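Local coordinates for outer membrane protein Omp121 (Bacteroides thetaiotaomicron, PDB 5FQ8) that probably imports nutrients across the outer membrane as a TonB-dependent receptor, a beta-barrel holding a plug domain, and binds calcium and magnesium ions, at residues Thr187-Pro192 and Gly935-Val940; Val828-Thr833 and Gly965-Asn970; Lys902-Leu907 and Ile949-Thr954. All coordinates share one frame; numbering follows the deposited sequence.

Contact 1: residues Thr187-Pro192 and Gly935-Val940; sequences TVLRLP and GNNLFV
Leu189 reaches across to Asn937, Leu938 and Val940 beside the seam of the TonB-dependent receptor barrel, where strands 177-188 and 928-941 both flank the closing strand 973-983. Its CB points toward segment 935-940 without touching it, and CG, anti to the backbone N (chi1 174°), carries the fork into place. One prong, CD1, settles against the backbone, 3.4 Å from Leu938 O and 4.1 Å from Phe939 CA. The other, CD2, meets the amide of Asn937, at 3.5 Å from its ND2, and the methyl of Val940, 4.0 Å from its CG1. The forked leucine thus lets one methyl lie against the backbone at Leu938 while the other reaches the valine methyl and the flat amide. Asn937 marks the corner where the strand turns; its left-handed backbone (phi 50°, psi 57°) is one that asparagine tolerates well, and its ND2 donates to Ser973 O, so the contact with Leu189 CD2 is plain van der Waals. Arg190 follows. Bent at chi2 and chi3, it folds back to give NH2 a hydrogen bond to Thr942 OG1, and Val940 CG1 then lies over one guanidinium face, 4.2 Å above the plane and displaced toward its rim.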
loop_
_atom_site.group_PDB
_atom_site.type_symbol
_atom_site.label_atom_id
_atom_site.label_comp_id
_atom_site.label_asym_id
_atom_site.label_seq_id
_atom_site.Cartn_x
_atom_site.Cartn_y
_atom_site.Cartn_z
ATOM N N THR B 187 12.846 32.078 17.146
ATOM C CA THR B 187 11.717 32.205 18.049
ATOM C C THR B 187 10.499 32.745 17.304
ATOM O O THR B 187 10.604 33.334 16.226
ATOM C CB THR B 187 12.019 33.119 19.216
ATOM O OG1 THR B 187 12.228 34.437 18.711
ATOM C CG2 THR B 187 13.228 32.645 19.949
ATOM N N VAL B 188 9.332 32.560 17.918
ATOM C CA VAL B 188 8.070 32.814 17.235
ATOM C C VAL B 188 7.837 34.311 17.088
ATOM O O VAL B 188 8.024 35.083 18.033
ATOM C CB VAL B 188 6.926 32.126 17.993
ATOM C CG1 VAL B 188 6.868 32.624 19.414
ATOM C CG2 VAL B 188 5.631 32.347 17.282
ATOM N N LEU B 189 7.410 34.724 15.895
ATOM C CA LEU B 189 7.449 36.120 15.463
ATOM C C LEU B 189 6.155 36.873 15.692
ATOM O O LEU B 189 6.192 38.028 16.120
ATOM C CB LEU B 189 7.791 36.204 13.977
ATOM C CG LEU B 189 7.730 37.596 13.363
ATOM C CD1 LEU B 189 8.772 38.462 13.994
ATOM C CD2 LEU B 189 7.944 37.539 11.872
ATOM N N ARG B 190 5.019 36.257 15.372
ATOM C CA ARG B 190 3.719 36.913 15.490
ATOM C C ARG B 190 2.688 35.819 15.703
ATOM O O ARG B 190 2.514 34.948 14.849
ATOM C CB ARG B 190 3.421 37.760 14.249
ATOM C CG ARG B 190 2.034 37.650 13.639
ATOM C CD ARG B 190 1.054 38.686 14.188
ATOM N NE ARG B 190 1.488 40.066 13.991
ATOM C CZ ARG B 190 1.165 40.814 12.943
ATOM N NH1 ARG B 190 0.409 40.306 11.988
ATOM N NH2 ARG B 190 1.597 42.065 12.851
ATOM N N LEU B 191 2.075 35.818 16.862
ATOM C CA LEU B 191 0.906 35.013 17.137
ATOM C C LEU B 191 -0.310 35.914 17.118
ATOM O O LEU B 191 -0.182 37.133 17.248
ATOM C CB LEU B 191 1.024 34.323 18.498
ATOM C CG LEU B 191 2.141 33.293 18.638
ATOM C CD1 LEU B 191 2.311 32.893 20.079
ATOM C CD2 LEU B 191 1.845 32.085 17.795
ATOM N N PRO B 192 -1.504 35.369 16.928
ATOM C CA PRO B 192 -2.683 36.231 16.890
ATOM C C PRO B 192 -2.891 36.918 18.223
ATOM O O PRO B 192 -2.615 36.361 19.285
ATOM C CB PRO B 192 -3.812 35.254 16.565
ATOM C CG PRO B 192 -3.141 34.136 15.889
ATOM C CD PRO B 192 -1.857 33.980 16.601
ATOM N N GLY B 935 20.391 38.616 11.801
ATOM C CA GLY B 935 19.012 38.366 12.162
ATOM C C GLY B 935 18.131 38.513 10.944
ATOM O O GLY B 935 18.312 39.444 10.161
ATOM N N ASN B 936 17.194 37.603 10.741
ATOM C CA ASN B 936 16.315 37.681 9.590
ATOM C C ASN B 936 14.871 37.527 10.033
ATOM O O ASN B 936 14.590 36.927 11.071
ATOM C CB ASN B 936 16.682 36.626 8.569
ATOM C CG ASN B 936 18.091 36.776 8.088
ATOM O OD1 ASN B 936 18.610 37.878 8.015
ATOM N ND2 ASN B 936 18.732 35.667 7.774
ATOM N N ASN B 937 13.959 38.078 9.230
ATOM C CA ASN B 937 12.531 38.036 9.523
ATOM C C ASN B 937 12.301 38.498 10.962
ATOM O O ASN B 937 11.765 37.776 11.800
ATOM C CB ASN B 937 11.988 36.623 9.274
ATOM C CG ASN B 937 10.462 36.565 9.171
ATOM O OD1 ASN B 937 9.821 37.393 8.530
ATOM N ND2 ASN B 937 9.883 35.561 9.798
ATOM N N LEU B 938 12.761 39.717 11.243
ATOM C CA LEU B 938 12.930 40.161 12.619
ATOM C C LEU B 938 11.698 40.830 13.192
ATOM O O LEU B 938 11.396 40.653 14.372
ATOM C CB LEU B 938 14.121 41.109 12.716
ATOM C CG LEU B 938 15.474 40.419 12.813
ATOM C CD1 LEU B 938 16.554 41.421 13.091
ATOM C CD2 LEU B 938 15.420 39.376 13.906
ATOM N N PHE B 939 10.975 41.596 12.393
ATOM C CA PHE B 939 9.791 42.271 12.898
ATOM C C PHE B 939 8.886 42.549 11.716
ATOM O O PHE B 939 9.366 42.895 10.643
ATOM C CB PHE B 939 10.180 43.561 13.621
ATOM C CG PHE B 939 9.166 44.037 14.596
ATOM C CD1 PHE B 939 8.052 44.740 14.164
ATOM C CD2 PHE B 939 9.327 43.797 15.945
ATOM C CE1 PHE B 939 7.105 45.196 15.058
ATOM C CE2 PHE B 939 8.385 44.246 16.853
ATOM C CZ PHE B 939 7.268 44.952 16.407
ATOM N N VAL B 940 7.584 42.377 11.902
ATOM C CA VAL B 940 6.627 42.560 10.818
ATOM C C VAL B 940 5.548 43.525 11.280
ATOM O O VAL B 940 5.081 43.443 12.417
ATOM C CB VAL B 940 6.043 41.214 10.354
ATOM C CG1 VAL B 940 5.335 40.543 11.487
ATOM C CG2 VAL B 940 5.159 41.400 9.158
#

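Contact 2: residues Val828-Thr833 and Gly965-Asn970; sequences VMYSRT and GEYTAN
Tyr830 and Ser831 pair in parallel with Gly965 and Glu966, and Glu966 holds both ends of the bridge: its N donates to Tyr830 O at 2.9 Å, and its O receives Arg832 N at 3.0 Å, almost straight (177°). Gly965 sits where a CB would run into Tyr830 O, and its backbone angles in any case call for glycine; the CE methyl of Met829 lies alongside, 4.0 Å from Gly965 CA. Glu966, bent at chi2, turns its carboxylate toward residues 831-833, where OE1 takes a weak bond from Ser831 OG; the placing of OE2 beside Thr833 is doubtful. Ser831 is also the N-cap of helix 832-839, its OG bonded to Lys834 N. Strand and helix belong to the elaborate loops at one mouth of the barrel, probably the extracellular one as in related receptors. Arg832 runs extended from CG to NE and lays CD over the face of Tyr967, a CH-pi contact 3.4 Å from the ring centroid and 15° off its normal. The guanidinium, tilted 52° to the ring, has Tyr967 OH and Thr968 CG2 at its edge, while NH1 bonds to Asn332 OD1. Tyr830 CE2 meets Tyr967 CD1 obliquely at 3.7 Å. An alanine in place of Tyr967 would be likely to take away the face under Arg832 CD and the ring carbon that Tyr830 CE2 touches, and to leave Gln326 OE1 without the hydroxyl it accepts from. A water bridges Thr833 OG1, itself doubtfully placed, and Ala969 O (3.0 Å).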
loop_
_atom_site.group_PDB
_atom_site.type_symbol
_atom_site.label_atom_id
_atom_site.label_comp_id
_atom_site.label_asym_id
_atom_site.label_seq_id
_atom_site.Cartn_x
_atom_site.Cartn_y
_atom_site.Cartn_z
ATOM N N VAL B 828 -5.053 40.447 -0.869
ATOM C CA VAL B 828 -5.807 39.749 0.158
ATOM C C VAL B 828 -5.497 38.265 0.075
ATOM O O VAL B 828 -5.092 37.755 -0.963
ATOM C CB VAL B 828 -7.317 40.048 -0.003
ATOM C CG1 VAL B 828 -7.887 39.305 -1.167
ATOM C CG2 VAL B 828 -8.065 39.739 1.249
ATOM N N MET B 829 -5.674 37.574 1.193
ATOM C CA MET B 829 -5.410 36.151 1.261
ATOM C C MET B 829 -6.348 35.521 2.278
ATOM O O MET B 829 -6.705 36.158 3.266
ATOM C CB MET B 829 -3.947 35.900 1.642
ATOM C CG MET B 829 -3.596 36.373 3.044
ATOM S SD MET B 829 -1.882 36.174 3.511
ATOM C CE MET B 829 -1.573 34.510 3.015
ATOM N N TYR B 830 -6.756 34.277 2.036
ATOM C CA TYR B 830 -7.580 33.589 3.021
ATOM C C TYR B 830 -6.743 33.201 4.224
ATOM O O TYR B 830 -5.645 32.661 4.077
ATOM C CB TYR B 830 -8.225 32.329 2.446
ATOM C CG TYR B 830 -8.905 31.528 3.546
ATOM C CD1 TYR B 830 -10.178 31.863 3.976
ATOM C CD2 TYR B 830 -8.256 30.472 4.189
ATOM C CE1 TYR B 830 -10.788 31.180 4.990
ATOM C CE2 TYR B 830 -8.870 29.778 5.212
ATOM C CZ TYR B 830 -10.143 30.140 5.601
ATOM O OH TYR B 830 -10.785 29.481 6.619
ATOM N N SER B 831 -7.277 33.410 5.418
ATOM C CA SER B 831 -6.528 33.096 6.627
ATOM C C SER B 831 -7.346 32.227 7.569
ATOM O O SER B 831 -8.235 32.733 8.252
ATOM C CB SER B 831 -6.092 34.364 7.335
ATOM O OG SER B 831 -5.841 34.050 8.681
ATOM N N ARG B 832 -7.005 30.938 7.660
ATOM C CA ARG B 832 -7.684 30.067 8.616
ATOM C C ARG B 832 -7.280 30.375 10.049
ATOM O O ARG B 832 -7.970 29.954 10.978
ATOM C CB ARG B 832 -7.417 28.586 8.295
ATOM C CG ARG B 832 -8.407 27.598 8.923
ATOM C CD ARG B 832 -7.908 26.168 8.992
ATOM N NE ARG B 832 -8.906 25.286 9.592
ATOM C CZ ARG B 832 -8.919 24.917 10.865
ATOM N NH1 ARG B 832 -7.979 25.312 11.675
ATOM N NH2 ARG B 832 -9.881 24.155 11.331
ATOM N N THR B 833 -6.190 31.115 10.246
ATOM C CA THR B 833 -5.788 31.491 11.594
ATOM C C THR B 833 -6.740 32.514 12.188
ATOM O O THR B 833 -7.035 32.480 13.386
ATOM C CB THR B 833 -4.369 32.033 11.581
ATOM O OG1 THR B 833 -3.518 31.123 10.892
ATOM C CG2 THR B 833 -3.873 32.190 12.973
ATOM N N GLY B 965 -4.064 31.455 0.191
ATOM C CA GLY B 965 -4.048 31.769 1.594
ATOM C C GLY B 965 -3.290 30.737 2.385
ATOM O O GLY B 965 -2.558 29.925 1.841
ATOM N N GLU B 966 -3.477 30.826 3.689
ATOM C CA GLU B 966 -2.802 29.993 4.666
ATOM C C GLU B 966 -3.859 29.214 5.420
ATOM O O GLU B 966 -4.881 29.778 5.805
ATOM C CB GLU B 966 -1.990 30.843 5.634
ATOM C CG GLU B 966 -2.088 30.398 7.080
ATOM C CD GLU B 966 -3.145 31.153 7.832
ATOM O OE1 GLU B 966 -3.591 32.172 7.308
ATOM O OE2 GLU B 966 -3.540 30.734 8.928
ATOM N N TYR B 967 -3.624 27.926 5.635
ATOM C CA TYR B 967 -4.639 27.066 6.221
ATOM C C TYR B 967 -4.156 26.558 7.574
ATOM O O TYR B 967 -3.965 25.365 7.777
ATOM C CB TYR B 967 -5.008 25.928 5.273
ATOM C CG TYR B 967 -6.438 25.529 5.476
ATOM C CD1 TYR B 967 -7.463 26.334 5.024
ATOM C CD2 TYR B 967 -6.767 24.389 6.187
ATOM C CE1 TYR B 967 -8.770 25.995 5.233
ATOM C CE2 TYR B 967 -8.072 24.050 6.400
ATOM C CZ TYR B 967 -9.066 24.863 5.921
ATOM O OH TYR B 967 -10.372 24.547 6.120
ATOM N N THR B 968 -4.056 27.484 8.522
ATOM C CA THR B 968 -3.354 27.291 9.785
ATOM C C THR B 968 -1.964 26.726 9.552
ATOM O O THR B 968 -1.526 25.784 10.206
ATOM C CB THR B 968 -4.131 26.419 10.766
ATOM O OG1 THR B 968 -4.727 25.324 10.082
ATOM C CG2 THR B 968 -5.194 27.224 11.425
ATOM N N ALA B 969 -1.267 27.322 8.595
ATOM C CA ALA B 969 0.174 27.179 8.525
ATOM C C ALA B 969 0.781 27.511 9.874
ATOM O O ALA B 969 0.215 28.268 10.658
ATOM C CB ALA B 969 0.752 28.096 7.460
ATOM N N ASN B 970 1.932 26.924 10.153
ATOM C CA ASN B 970 2.558 27.160 11.435
ATOM C C ASN B 970 3.015 28.613 11.547
ATOM O O ASN B 970 3.324 29.251 10.543
ATOM C CB ASN B 970 3.743 26.228 11.611
ATOM C CG ASN B 970 3.347 24.790 11.623
ATOM O OD1 ASN B 970 2.346 24.410 12.206
ATOM N ND2 ASN B 970 4.142 23.967 10.972
HETATM O O HOH W 1 -1.128 30.575 11.986
#

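Contact 3: residues Lys902-Leu907 and Ile949-Thr954; sequences KSYVKL and IDPEMT
Lys906 turns its ammonium toward two acids by a bend at chi3 (-96°), while Asp950 and Glu952 each send CG anti to the backbone N (chi1 164° and -158°), so that both carboxylates arrive at the same NZ. The lysine chain comes in roughly perpendicular to both acids. NZ meets Asp950 OD1 at 3.2 Å, on the syn side and close to the carboxylate plane, with a weaker bond to OD2 at 3.4 Å; it also forms a salt bridge with Glu952 OE1, modelled too short for its exact length to be trusted. Asp950 OD1 has a second donor, Glu952 N at 2.9 Å, which comes from well above the carboxylate plane. That bond makes an Asx turn, fitting for an aspartate, and holds the Asp950 carboxylate against the backbone of Glu952. Glu952 OE1 shares a salt bridge with Arg908 as well, and the paired carboxylates would be expected to offset the closeness of Lys906 and Arg908. Beside this buried network, Pro951 CB makes an apolar contact with Tyr904 CD2 at 3.7 Å, the compact, rigid proline ring and the tyrosine ring lying side by side and running opposite ways; the backbone Lys902 O is a further neighbour, 3.5 Å from Pro951 CB. Strand 899-915, which carries Tyr904 and Lys906, runs between strands 815-825 and 928-941 of the barrel wall. The loop 949-954 is packed against it, with Pro951 touching Met829 of strand 828-831 and Glu952 OE2 receiving Ser75 N from the plug domain.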
loop_
_atom_site.group_PDB
_atom_site.type_symbol
_atom_site.label_atom_id
_atom_site.label_comp_id
_atom_site.label_asym_id
_atom_site.label_seq_id
_atom_site.Cartn_x
_atom_site.Cartn_y
_atom_site.Cartn_z
ATOM N N LYS B 902 -2.996 41.446 2.743
ATOM C CA LYS B 902 -1.690 40.866 2.470
ATOM C C LYS B 902 -0.545 41.801 2.824
ATOM O O LYS B 902 0.605 41.364 2.855
ATOM C CB LYS B 902 -1.615 40.497 0.987
ATOM C CG LYS B 902 -1.242 39.078 0.650
ATOM C CD LYS B 902 -1.358 38.847 -0.848
ATOM C CE LYS B 902 -0.382 37.783 -1.363
ATOM N NZ LYS B 902 -0.348 36.573 -0.499
ATOM N N SER B 903 -0.841 43.058 3.123
ATOM C CA SER B 903 0.172 44.097 3.189
ATOM C C SER B 903 1.023 43.951 4.435
ATOM O O SER B 903 0.538 43.544 5.491
ATOM C CB SER B 903 -0.498 45.467 3.166
ATOM O OG SER B 903 -1.198 45.671 1.953
ATOM N N TYR B 904 2.310 44.272 4.298
ATOM C CA TYR B 904 3.206 44.293 5.447
ATOM C C TYR B 904 4.450 45.118 5.142
ATOM O O TYR B 904 4.823 45.319 3.985
ATOM C CB TYR B 904 3.596 42.873 5.904
ATOM C CG TYR B 904 4.397 42.022 4.921
ATOM C CD1 TYR B 904 5.767 42.197 4.771
ATOM C CD2 TYR B 904 3.783 41.010 4.186
ATOM C CE1 TYR B 904 6.489 41.420 3.897
ATOM C CE2 TYR B 904 4.498 40.232 3.315
ATOM C CZ TYR B 904 5.856 40.435 3.173
ATOM O OH TYR B 904 6.574 39.653 2.305
ATOM N N VAL B 905 5.058 45.629 6.210
ATOM C CA VAL B 905 6.424 46.137 6.196
ATOM C C VAL B 905 7.239 45.201 7.066
ATOM O O VAL B 905 6.814 44.855 8.169
ATOM C CB VAL B 905 6.554 47.584 6.715
ATOM C CG1 VAL B 905 7.986 47.999 6.656
ATOM C CG2 VAL B 905 5.715 48.555 5.907
ATOM N N LYS B 906 8.403 44.795 6.582
ATOM C CA LYS B 906 9.194 43.811 7.303
ATOM C C LYS B 906 10.645 44.245 7.434
ATOM O O LYS B 906 11.279 44.622 6.446
ATOM C CB LYS B 906 9.114 42.455 6.610
ATOM C CG LYS B 906 9.071 41.310 7.570
ATOM C CD LYS B 906 8.971 40.003 6.848
ATOM C CE LYS B 906 7.560 39.531 6.751
ATOM N NZ LYS B 906 7.537 38.272 5.994
ATOM N N LEU B 907 11.164 44.190 8.657
ATOM C CA LEU B 907 12.603 44.165 8.862
ATOM C C LEU B 907 13.132 42.825 8.365
ATOM O O LEU B 907 13.246 41.861 9.127
ATOM C CB LEU B 907 12.945 44.395 10.330
ATOM C CG LEU B 907 14.440 44.511 10.633
ATOM C CD1 LEU B 907 15.132 45.415 9.643
ATOM C CD2 LEU B 907 14.673 45.012 12.033
ATOM N N ILE B 949 -1.701 37.162 11.377
ATOM C CA ILE B 949 -0.661 36.386 10.723
ATOM C C ILE B 949 0.446 37.260 10.159
ATOM O O ILE B 949 0.248 38.434 9.841
ATOM C CB ILE B 949 -1.230 35.546 9.575
ATOM C CG1 ILE B 949 -1.864 36.464 8.545
ATOM C CG2 ILE B 949 -2.217 34.568 10.080
ATOM C CD1 ILE B 949 -2.081 35.804 7.222
ATOM N N ASP B 950 1.616 36.661 10.017
ATOM C CA ASP B 950 2.622 37.184 9.114
ATOM C C ASP B 950 2.170 36.736 7.741
ATOM O O ASP B 950 2.190 35.542 7.450
ATOM C CB ASP B 950 4.017 36.667 9.467
ATOM C CG ASP B 950 5.032 36.865 8.351
ATOM O OD1 ASP B 950 4.731 37.467 7.313
ATOM O OD2 ASP B 950 6.166 36.403 8.520
ATOM N N PRO B 951 1.758 37.641 6.888
ATOM C CA PRO B 951 1.227 37.259 5.579
ATOM C C PRO B 951 2.128 36.401 4.706
ATOM O O PRO B 951 1.695 36.010 3.621
ATOM C CB PRO B 951 0.997 38.611 4.914
ATOM C CG PRO B 951 0.692 39.498 6.009
ATOM C CD PRO B 951 1.510 39.056 7.166
ATOM N N GLU B 952 3.357 36.110 5.122
ATOM C CA GLU B 952 4.244 35.301 4.301
ATOM C C GLU B 952 4.038 33.828 4.650
ATOM O O GLU B 952 4.876 33.171 5.267
ATOM C CB GLU B 952 5.689 35.726 4.499
ATOM C CG GLU B 952 6.582 35.328 3.355
ATOM C CD GLU B 952 8.021 35.720 3.547
ATOM O OE1 GLU B 952 8.286 36.615 4.364
ATOM O OE2 GLU B 952 8.880 35.120 2.874
ATOM N N MET B 953 2.889 33.312 4.224
ATOM C CA MET B 953 2.372 32.036 4.701
ATOM C C MET B 953 1.529 31.368 3.628
ATOM O O MET B 953 0.685 32.021 3.012
ATOM C CB MET B 953 1.490 32.228 5.928
ATOM C CG MET B 953 2.083 31.878 7.235
ATOM S SD MET B 953 0.803 32.178 8.425
ATOM C CE MET B 953 1.654 31.774 9.920
ATOM N N THR B 954 1.706 30.059 3.450
ATOM C CA THR B 954 0.742 29.300 2.661
ATOM C C THR B 954 0.632 27.871 3.153
ATOM O O THR B 954 1.444 27.388 3.933
ATOM C CB THR B 954 1.089 29.273 1.183
ATOM O OG1 THR B 954 -0.082 28.938 0.452
ATOM C CG2 THR B 954 2.140 28.244 0.895
#

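How the contacts relate
All three contacts gather where the first and last barrel strands meet at the seam and run into their loops. Contact 1 is only partly buried and lies near a bound detergent; it makes no hydrogen bond between its segments and relies on Leu189 methyls against backbone, an asparagine amide and a valine. Contacts 2 and 3 are buried, but one rests on a parallel backbone ladder with an aromatic-arginine contact, the other on ionic pairs. Contacts 1 and 3 lie on neighbouring strands, 928-941 and 899-915, probably hydrogen-bonded between Leu938 and Leu907 and between Phe939 and Leu907. Loop 949-954 meets contact 2 through Thr954 OG1, 3.0 Å from Gly965 O. Pro192 of contact 1 packs on Thr833 of contact 2.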